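SusD superfamily protein (Parabacteroides distasonis, PDB 3OTN) probably binds carbohydrate at the outer membrane as a SusD-like component of a nutrient uptake system. Local coordinates at residues P287-R301 and Q413-W425. Sequence-based numbering, arbitrary orientation.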
ATOM      1  N   PRO A 287       4.774  13.252  -9.569  1.00 21.30           N
ATOM      2  CA  PRO A 287       6.026  12.508  -9.679  1.00 21.73           C
ATOM      3  C   PRO A 287       7.182  13.461  -9.962  1.00 22.13           C
ATOM      4  O   PRO A 287       6.974  14.512 -10.559  1.00 21.90           O
ATOM      5  CB  PRO A 287       5.773  11.600 -10.871  1.00 19.82           C
ATOM      6  CG  PRO A 287       4.886  12.438 -11.783  1.00 22.01           C
ATOM      7  CD  PRO A 287       4.056  13.300 -10.857  1.00 21.58           C
ATOM      8  N   THR A 288       8.387  13.100  -9.541  1.00 21.54           N
ATOM      9  CA  THR A 288       9.543  13.903  -9.888  1.00 23.55           C
ATOM     10  C   THR A 288       9.928  13.634 -11.337  1.00 23.58           C
ATOM     11  O   THR A 288       9.813  12.510 -11.834  1.00 21.24           O
ATOM     12  CB  THR A 288      10.753  13.633  -8.997  1.00 21.94           C
ATOM     13  OG1 THR A 288      11.154  12.266  -9.135  1.00 24.57           O
ATOM     14  CG2 THR A 288      10.460  13.964  -7.578  1.00 21.65           C
ATOM     15  N   LYS A 289      10.389  14.684 -11.997  1.00 25.44           N
ATOM     16  CA  LYS A 289      11.026  14.591 -13.315  1.00 24.56           C
ATOM     17  C   LYS A 289      12.165  13.554 -13.304  1.00 22.52           C
ATOM     18  O   LYS A 289      12.283  12.775 -14.215  1.00 23.28           O
ATOM     19  CB  LYS A 289      11.537  15.992 -13.710  1.00 26.96           C
ATOM     20  CG  LYS A 289      12.506  16.086 -14.901  1.00 38.50           C
ATOM     21  CD  LYS A 289      13.122  17.515 -14.986  1.00 43.32           C
ATOM     22  CE  LYS A 289      14.565  17.498 -15.536  1.00 47.28           C
ATOM     23  NZ  LYS A 289      14.646  17.191 -16.989  1.00 46.96           N
ATOM     24  N   GLU A 290      12.970  13.534 -12.244  1.00 25.80           N
ATOM     25  CA  GLU A 290      14.119  12.601 -12.092  1.00 26.59           C
ATOM     26  C   GLU A 290      13.721  11.121 -12.038  1.00 24.96           C
ATOM     27  O   GLU A 290      14.399  10.262 -12.619  1.00 24.97           O
ATOM     28  CB  GLU A 290      14.959  12.926 -10.831  1.00 27.55           C
ATOM     29  CG  GLU A 290      15.711  14.274 -10.855  1.00 25.82           C
ATOM     30  CD  GLU A 290      14.863  15.473 -10.389  1.00 38.07           C
ATOM     31  OE1 GLU A 290      13.606  15.350 -10.234  1.00 29.48           O
ATOM     32  OE2 GLU A 290      15.466  16.540 -10.200  1.00 41.10           O
ATOM     33  N   PHE A 291      12.616  10.811 -11.355  1.00 22.90           N
ATOM     34  CA  PHE A 291      12.112   9.452 -11.362  1.00 21.75           C
ATOM     35  C   PHE A 291      11.563   9.063 -12.711  1.00 20.67           C
ATOM     36  O   PHE A 291      11.843   7.960 -13.199  1.00 20.12           O
ATOM     37  CB  PHE A 291      11.058   9.213 -10.291  1.00 20.42           C
ATOM     38  CG  PHE A 291      10.561   7.787 -10.246  1.00 22.02           C
ATOM     39  CD1 PHE A 291      11.444   6.741 -10.032  1.00 23.16           C
ATOM     40  CD2 PHE A 291       9.210   7.496 -10.449  1.00 19.78           C
ATOM     41  CE1 PHE A 291      10.989   5.411  -9.983  1.00 27.78           C
ATOM     42  CE2 PHE A 291       8.745   6.187 -10.415  1.00 22.86           C
ATOM     43  CZ  PHE A 291       9.633   5.134 -10.170  1.00 25.26           C
ATOM     44  N   VAL A 292      10.766   9.941 -13.316  1.00 21.68           N
ATOM     45  CA  VAL A 292      10.174   9.625 -14.613  1.00 20.59           C
ATOM     46  C   VAL A 292      11.293   9.359 -15.626  1.00 22.96           C
ATOM     47  O   VAL A 292      11.238   8.383 -16.395  1.00 25.61           O
ATOM     48  CB  VAL A 292       9.217  10.732 -15.076  1.00 21.98           C
ATOM     49  CG1 VAL A 292       8.799  10.535 -16.552  1.00 22.75           C
ATOM     50  CG2 VAL A 292       7.973  10.780 -14.150  1.00 23.68           C
ATOM     51  N   GLU A 293      12.339  10.188 -15.592  1.00 23.21           N
ATOM     52  CA  GLU A 293      13.423  10.079 -16.573  1.00 25.24           C
ATOM     53  C   GLU A 293      14.408   8.931 -16.262  1.00 26.18           C
ATOM     54  O   GLU A 293      15.300   8.701 -17.050  1.00 26.38           O
ATOM     55  CB  GLU A 293      14.111  11.442 -16.737  1.00 26.31           C
ATOM     56  CG  GLU A 293      13.081  12.435 -17.336  1.00 31.75           C
ATOM     57  CD  GLU A 293      13.571  13.837 -17.584  1.00 36.68           C
ATOM     58  OE1 GLU A 293      14.699  14.162 -17.166  1.00 33.95           O
ATOM     59  OE2 GLU A 293      12.794  14.596 -18.224  1.00 37.08           O
ATOM     60  N   SER A 294      14.223   8.226 -15.129  1.00 25.05           N
ATOM     61  CA  SER A 294      15.056   7.065 -14.740  1.00 26.42           C
ATOM     62  C   SER A 294      14.649   5.727 -15.353  1.00 27.33           C
ATOM     63  O   SER A 294      15.403   4.758 -15.258  1.00 25.18           O
ATOM     64  CB  SER A 294      15.088   6.900 -13.208  1.00 27.60           C
ATOM     65  OG  SER A 294      13.894   6.377 -12.655  1.00 22.38           O
ATOM     66  N   PHE A 295      13.443   5.655 -15.921  1.00 27.31           N
ATOM     67  CA  PHE A 295      12.965   4.448 -16.584  1.00 28.02           C
ATOM     68  C   PHE A 295      13.826   4.156 -17.814  1.00 29.84           C
ATOM     69  O   PHE A 295      14.308   5.067 -18.460  1.00 27.66           O
ATOM     70  CB  PHE A 295      11.514   4.586 -17.056  1.00 28.96           C
ATOM     71  CG  PHE A 295      10.488   4.490 -15.958  1.00 20.67           C
ATOM     72  CD1 PHE A 295      10.366   5.494 -15.006  1.00 20.61           C
ATOM     73  CD2 PHE A 295       9.560   3.441 -15.947  1.00 25.33           C
ATOM     74  CE1 PHE A 295       9.396   5.425 -14.021  1.00 24.85           C
ATOM     75  CE2 PHE A 295       8.587   3.367 -14.964  1.00 21.33           C
ATOM     76  CZ  PHE A 295       8.498   4.355 -14.006  1.00 24.42           C
ATOM     77  N   GLU A 296      13.950   2.877 -18.138  1.00 28.88           N
ATOM     78  CA  GLU A 296      14.700   2.412 -19.284  1.00 33.60           C
ATOM     79  C   GLU A 296      14.149   3.067 -20.568  1.00 32.76           C
ATOM     80  O   GLU A 296      12.932   3.334 -20.681  1.00 30.10           O
ATOM     81  CB  GLU A 296      14.603   0.883 -19.333  1.00 33.45           C
ATOM     82  CG  GLU A 296      15.716   0.160 -20.103  1.00 42.41           C
ATOM     83  CD  GLU A 296      15.653  -1.351 -19.910  1.00 43.53           C
ATOM     84  OE1 GLU A 296      15.284  -1.827 -18.797  1.00 35.80           O
ATOM     85  OE2 GLU A 296      15.982  -2.074 -20.873  1.00 47.50           O
ATOM     86  N   LYS A 297      15.042   3.388 -21.501  1.00 32.54           N
ATOM     87  CA  LYS A 297      14.651   3.954 -22.806  1.00 32.86           C
ATOM     88  C   LYS A 297      13.674   3.007 -23.484  1.00 33.29           C
ATOM     89  O   LYS A 297      13.861   1.794 -23.429  1.00 34.13           O
ATOM     90  CB  LYS A 297      15.880   4.188 -23.697  1.00 36.68           C
ATOM     91  CG  LYS A 297      15.617   5.113 -24.900  1.00 41.58           C
ATOM     92  N   GLY A 298      12.595   3.538 -24.058  1.00 31.89           N
ATOM     93  CA  GLY A 298      11.577   2.690 -24.706  1.00 33.27           C
ATOM     94  C   GLY A 298      10.590   1.955 -23.787  1.00 30.81           C
ATOM     95  O   GLY A 298       9.780   1.115 -24.244  1.00 31.63           O
ATOM     96  N   ASP A 299      10.624   2.255 -22.494  1.00 29.68           N
ATOM     97  CA  ASP A 299       9.659   1.637 -21.544  1.00 26.88           C
ATOM     98  C   ASP A 299       8.222   2.094 -21.875  1.00 26.37           C
ATOM     99  O   ASP A 299       7.943   3.299 -21.968  1.00 26.37           O
ATOM    100  CB  ASP A 299      10.049   2.017 -20.115  1.00 26.92           C
ATOM    101  CG  ASP A 299       9.434   1.112 -19.054  1.00 27.66           C
ATOM    102  OD1 ASP A 299       8.221   0.902 -19.084  1.00 28.91           O
ATOM    103  OD2 ASP A 299      10.171   0.665 -18.143  1.00 24.31           O
ATOM    104  N   LYS A 300       7.311   1.146 -22.080  1.00 26.57           N
ATOM    105  CA  LYS A 300       5.903   1.482 -22.267  1.00 27.36           C
ATOM    106  C   LYS A 300       5.332   2.342 -21.127  1.00 26.91           C
ATOM    107  O   LYS A 300       4.479   3.194 -21.369  1.00 25.66           O
ATOM    108  CB  LYS A 300       5.058   0.231 -22.447  1.00 26.49           C
ATOM    109  CG  LYS A 300       3.596   0.500 -22.744  1.00 32.70           C
ATOM    110  CD  LYS A 300       2.855  -0.775 -23.150  1.00 41.93           C
ATOM    111  CE  LYS A 300       1.378  -0.529 -23.450  1.00 36.18           C
ATOM    112  NZ  LYS A 300       0.710  -1.736 -23.942  1.00 42.39           N
ATOM    113  N   ARG A 301       5.794   2.128 -19.893  1.00 24.69           N
ATOM    114  CA  ARG A 301       5.247   2.845 -18.741  1.00 23.52           C
ATOM    115  C   ARG A 301       5.428   4.361 -18.821  1.00 25.85           C
ATOM    116  O   ARG A 301       4.606   5.113 -18.254  1.00 22.78           O
ATOM    117  CB  ARG A 301       5.833   2.286 -17.432  1.00 24.88           C
ATOM    118  CG  ARG A 301       5.327   0.840 -17.160  1.00 21.69           C
ATOM    119  CD  ARG A 301       6.107   0.013 -16.163  1.00 21.35           C
ATOM    120  NE  ARG A 301       7.493  -0.255 -16.541  1.00 24.28           N
ATOM    121  CZ  ARG A 301       8.243  -1.229 -16.019  1.00 20.62           C
ATOM    122  NH1 ARG A 301       7.777  -2.028 -15.047  1.00 24.39           N
ATOM    123  NH2 ARG A 301       9.492  -1.384 -16.443  1.00 24.39           N
ATOM    124  N   GLN A 413      12.043  -3.448 -11.054  1.00 21.65           N
ATOM    125  CA  GLN A 413      10.676  -3.642 -11.494  1.00 19.65           C
ATOM    126  C   GLN A 413       9.651  -3.312 -10.408  1.00 15.96           C
ATOM    127  O   GLN A 413       8.552  -2.888 -10.733  1.00 17.17           O
ATOM    128  CB  GLN A 413      10.449  -5.030 -12.111  1.00 21.69           C
ATOM    129  CG  GLN A 413      11.316  -5.301 -13.337  1.00 24.51           C
ATOM    130  CD  GLN A 413      11.255  -4.182 -14.359  1.00 22.93           C
ATOM    131  OE1 GLN A 413      10.194  -3.612 -14.586  1.00 25.81           O
ATOM    132  NE2 GLN A 413      12.386  -3.858 -14.971  1.00 20.97           N
ATOM    133  N   ARG A 414      10.018  -3.458  -9.135  1.00 16.93           N
ATOM    134  CA  ARG A 414       9.168  -3.012  -8.060  1.00 17.86           C
ATOM    135  C   ARG A 414       8.996  -1.487  -8.119  1.00 19.89           C
ATOM    136  O   ARG A 414       7.877  -0.988  -7.982  1.00 18.86           O
ATOM    137  CB  ARG A 414       9.699  -3.446  -6.703  1.00 19.35           C
ATOM    138  CG  ARG A 414       9.567  -4.968  -6.471  1.00 25.19           C
ATOM    139  CD  ARG A 414       9.952  -5.339  -5.030  1.00 28.81           C
ATOM    140  NE  ARG A 414       8.941  -4.808  -4.133  1.00 20.74           N
ATOM    141  CZ  ARG A 414       7.749  -5.338  -3.932  1.00 22.57           C
ATOM    142  NH1 ARG A 414       7.407  -6.495  -4.484  1.00 23.27           N
ATOM    143  NH2 ARG A 414       6.896  -4.726  -3.133  1.00 24.70           N
ATOM    144  N   TYR A 415      10.102  -0.754  -8.281  1.00 19.77           N
ATOM    145  CA  TYR A 415      10.026   0.694  -8.378  1.00 19.86           C
ATOM    146  C   TYR A 415       9.202   1.094  -9.617  1.00 19.09           C
ATOM    147  O   TYR A 415       8.272   1.899  -9.530  1.00 19.81           O
ATOM    148  CB  TYR A 415      11.409   1.337  -8.494  1.00 20.79           C
ATOM    149  CG  TYR A 415      12.118   1.594  -7.163  1.00 19.19           C
ATOM    150  CD1 TYR A 415      12.578   0.542  -6.369  1.00 18.68           C
ATOM    151  CD2 TYR A 415      12.379   2.891  -6.736  1.00 22.59           C
ATOM    152  CE1 TYR A 415      13.277   0.774  -5.176  1.00 23.45           C
ATOM    153  CE2 TYR A 415      13.061   3.131  -5.558  1.00 21.61           C
ATOM    154  CZ  TYR A 415      13.519   2.089  -4.791  1.00 22.77           C
ATOM    155  OH  TYR A 415      14.170   2.369  -3.625  1.00 23.41           O
ATOM    156  N   PHE A 416       9.545   0.512 -10.755  1.00 21.27           N
ATOM    157  CA  PHE A 416       8.963   0.931 -12.014  1.00 20.36           C
ATOM    158  C   PHE A 416       7.514   0.510 -12.199  1.00 20.48           C
ATOM    159  O   PHE A 416       6.730   1.298 -12.750  1.00 20.71           O
ATOM    160  CB  PHE A 416       9.796   0.487 -13.196  1.00 22.29           C
ATOM    161  CG  PHE A 416      11.219   1.081 -13.218  1.00 22.52           C
ATOM    162  CD1 PHE A 416      11.444   2.447 -12.994  1.00 23.97           C
ATOM    163  CD2 PHE A 416      12.296   0.281 -13.510  1.00 23.02           C
ATOM    164  CE1 PHE A 416      12.753   2.973 -13.037  1.00 26.13           C
ATOM    165  CE2 PHE A 416      13.604   0.800 -13.559  1.00 21.39           C
ATOM    166  CZ  PHE A 416      13.816   2.148 -13.324  1.00 19.81           C
ATOM    167  N   ASP A 417       7.174  -0.710 -11.798  1.00 20.65           N
ATOM    168  CA  ASP A 417       5.835  -1.259 -12.015  1.00 20.39           C
ATOM    169  C   ASP A 417       4.854  -0.908 -10.907  1.00 22.41           C
ATOM    170  O   ASP A 417       3.661  -0.687 -11.176  1.00 18.98           O
ATOM    171  CB  ASP A 417       5.869  -2.786 -12.189  1.00 19.04           C
ATOM    172  CG  ASP A 417       5.006  -3.258 -13.339  1.00 22.77           C
ATOM    173  OD1 ASP A 417       5.299  -2.788 -14.455  1.00 23.81           O
ATOM    174  OD2 ASP A 417       4.046  -4.054 -13.133  1.00 26.19           O
ATOM    175  N   LEU A 418       5.347  -0.874  -9.667  1.00 20.03           N
ATOM    176  CA  LEU A 418       4.496  -0.578  -8.514  1.00 19.36           C
ATOM    177  C   LEU A 418       4.555   0.873  -7.991  1.00 18.06           C
ATOM    178  O   LEU A 418       4.088   1.156  -6.887  1.00 20.63           O
ATOM    179  CB  LEU A 418       4.815  -1.562  -7.383  1.00 19.55           C
ATOM    180  CG  LEU A 418       4.890  -3.039  -7.826  1.00 23.56           C
ATOM    181  CD1 LEU A 418       5.297  -3.911  -6.640  1.00 16.46           C
ATOM    182  CD2 LEU A 418       3.537  -3.477  -8.397  1.00 20.71           C
ATOM    183  N   CYS A 419       5.121   1.799  -8.754  1.00 18.38           N
ATOM    184  CA  CYS A 419       5.260   3.157  -8.256  1.00 18.18           C
ATOM    185  C   CYS A 419       3.925   3.791  -7.876  1.00 17.27           C
ATOM    186  O   CYS A 419       2.937   3.615  -8.579  1.00 17.93           O
ATOM    187  CB  CYS A 419       5.954   4.060  -9.280  1.00 18.62           C
ATOM    188  SG  CYS A 419       5.225   4.043 -10.967  1.00 22.11           S
ATOM    189  N   TYR A 420       3.950   4.547  -6.776  1.00 17.79           N
ATOM    190  CA  TYR A 420       2.837   5.329  -6.279  1.00 17.10           C
ATOM    191  C   TYR A 420       1.678   4.482  -5.796  1.00 18.95           C
ATOM    192  O   TYR A 420       0.551   4.980  -5.730  1.00 18.79           O
ATOM    193  CB  TYR A 420       2.403   6.393  -7.306  1.00 18.79           C
ATOM    194  CG  TYR A 420       3.626   7.200  -7.781  1.00 12.77           C
ATOM    195  CD1 TYR A 420       4.373   7.942  -6.874  1.00 20.34           C
ATOM    196  CD2 TYR A 420       4.048   7.161  -9.093  1.00 17.97           C
ATOM    197  CE1 TYR A 420       5.506   8.650  -7.277  1.00 19.83           C
ATOM    198  CE2 TYR A 420       5.198   7.862  -9.509  1.00 21.13           C
ATOM    199  CZ  TYR A 420       5.914   8.601  -8.585  1.00 18.41           C
ATOM    200  OH  TYR A 420       7.043   9.319  -8.954  1.00 23.23           O
ATOM    201  N   GLU A 421       1.968   3.219  -5.455  1.00 18.08           N
ATOM    202  CA  GLU A 421       0.975   2.257  -4.922  1.00 18.59           C
ATOM    203  C   GLU A 421       1.210   1.929  -3.453  1.00 18.80           C
ATOM    204  O   GLU A 421       0.714   0.913  -2.952  1.00 17.84           O
ATOM    205  CB  GLU A 421       1.019   0.952  -5.743  1.00 18.30           C
ATOM    206  CG  GLU A 421       0.558   1.059  -7.176  1.00 21.90           C
ATOM    207  CD  GLU A 421       0.675  -0.286  -7.964  1.00 21.82           C
ATOM    208  OE1 GLU A 421       0.239  -1.332  -7.466  1.00 27.36           O
ATOM    209  OE2 GLU A 421       1.211  -0.273  -9.083  1.00 23.16           O
ATOM    210  N   ASN A 422       1.949   2.790  -2.749  1.00 17.07           N
ATOM    211  CA  ASN A 422       2.219   2.635  -1.322  1.00 16.37           C
ATOM    212  C   ASN A 422       3.039   1.387  -1.008  1.00 17.97           C
ATOM    213  O   ASN A 422       2.816   0.720   0.015  1.00 19.86           O
ATOM    214  CB  ASN A 422       0.885   2.679  -0.491  1.00 18.07           C
ATOM    215  CG  ASN A 422       0.378   4.116  -0.173  1.00 20.07           C
ATOM    216  OD1 ASN A 422      -0.551   4.262   0.617  1.00 17.16           O
ATOM    217  ND2 ASN A 422       0.940   5.151  -0.814  1.00 18.86           N
ATOM    218  N   LYS A 423       3.975   1.037  -1.891  1.00 19.63           N
ATOM    219  CA  LYS A 423       4.882  -0.128  -1.677  1.00 18.71           C
ATOM    220  C   LYS A 423       6.340   0.245  -1.518  1.00 20.37           C
ATOM    221  O   LYS A 423       7.089  -0.443  -0.812  1.00 21.43           O
ATOM    222  CB  LYS A 423       4.799  -1.104  -2.876  1.00 18.99           C
ATOM    223  CG  LYS A 423       3.429  -1.658  -3.163  1.00 25.11           C
ATOM    224  CD  LYS A 423       2.898  -2.480  -2.013  1.00 21.13           C
ATOM    225  CE  LYS A 423       1.446  -2.901  -2.276  1.00 27.44           C
ATOM    226  NZ  LYS A 423       1.132  -4.031  -1.408  1.00 31.60           N
HETATM  227  N   MSE A 424       6.742   1.300  -2.231  1.00 19.71           N
HETATM  228  CA  MSE A 424       8.128   1.707  -2.350  1.00 19.66           C
HETATM  229  C   MSE A 424       8.739   2.095  -0.979  1.00 22.38           C
HETATM  230  O   MSE A 424       9.885   1.718  -0.672  1.00 17.52           O
HETATM  231  CB  MSE A 424       8.219   2.867  -3.360  1.00 17.39           C
HETATM  232  CG  MSE A 424       9.587   3.358  -3.657  1.00 18.02           C
HETATM  233 SE   MSE A 424       9.516   4.938  -4.809  0.75 17.99          SE
HETATM  234  CE  MSE A 424       9.025   4.040  -6.493  1.00 16.98           C
ATOM    235  N   TRP A 425       8.006   2.872  -0.180  1.00 19.83           N
ATOM    236  CA  TRP A 425       8.540   3.329   1.115  1.00 20.40           C
ATOM    237  C   TRP A 425       8.850   2.096   1.999  1.00 21.12           C
ATOM    238  O   TRP A 425       9.936   1.983   2.552  1.00 22.55           O
ATOM    239  CB  TRP A 425       7.599   4.291   1.830  1.00 18.16           C
ATOM    240  CG  TRP A 425       8.172   4.809   3.126  1.00 22.01           C
ATOM    241  CD1 TRP A 425       7.688   4.576   4.360  1.00 23.56           C
ATOM    242  CD2 TRP A 425       9.373   5.565   3.301  1.00 19.75           C
ATOM    243  NE1 TRP A 425       8.475   5.171   5.303  1.00 23.95           N
ATOM    244  CE2 TRP A 425       9.519   5.791   4.684  1.00 27.59           C
ATOM    245  CE3 TRP A 425      10.325   6.076   2.434  1.00 20.20           C
ATOM    246  CZ2 TRP A 425      10.588   6.504   5.212  1.00 26.33           C
ATOM    247  CZ3 TRP A 425      11.385   6.774   2.945  1.00 30.39           C
ATOM    248  CH2 TRP A 425      11.509   6.988   4.326  1.00 25.16           C
TER
HETATM  249  O   HOH W   1      13.610  -1.599 -16.501  1.00 30.51           O
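A buried salt-bridge network set beside an aromatic cluster joins the loop-rich segment 287-301 to the C-terminal end of helix 403-418, with Arg301 and Phe416 at the junction of the two. Phe416 CB sits over the centre of the Arg301 guanidinium, 3.6 Å above its plane and with the ring inclined to it, while the guanidinium edge is taken up by acceptors. Gln413 OE1 receives both Arg301 NH1 at 2.9 Å and Arg301 NH2 at 3.0 Å, the amide lying nearly coplanar with the guanidinium. Arg301 NH1 also reaches Asp417 OD1 at 2.7 Å, meeting it on the anti side with the carboxylate plane turned by 66°; Asp417 in turn pairs with Arg392 of helix 380-392. Asp299 grips the guanidinium side-on through syn lone pairs, OD1 to NE and OD2 to NH2, and its OD1 closes an Asx turn on Arg301 N. Arginine suits the place because its NE, NH1 and NH2 serve three partners at once. A leucine here would probably deprive Asp299 of its side-on partner and Gln413 OE1 of its two donors, leaving Asp417 only Arg392 of the two arginines named. Gln413 NE2 faces the other way, to Glu409 and to a water shared with Glu296.

Below this polar layer Phe416 CD1 stands 3.4 Å above the centre of the Phe295 ring, the two planes inclined at 42°. Phe291, its CG anti to the backbone N (chi1 -178°), is thereby carried across to the other segment: CZ reaches Tyr415 O in the ring plane, CE2 packs on Cys419 CB at 3.7 Å, and Met424 CE approaches from the opposite direction. Tyr420, whose hydroxyl bonds to Lys54, seals the far end against Pro287. The Asp299-Arg301-Asp417 salt-bridge network, with its Asx turn, thus ties loop to helix within the SusD family region.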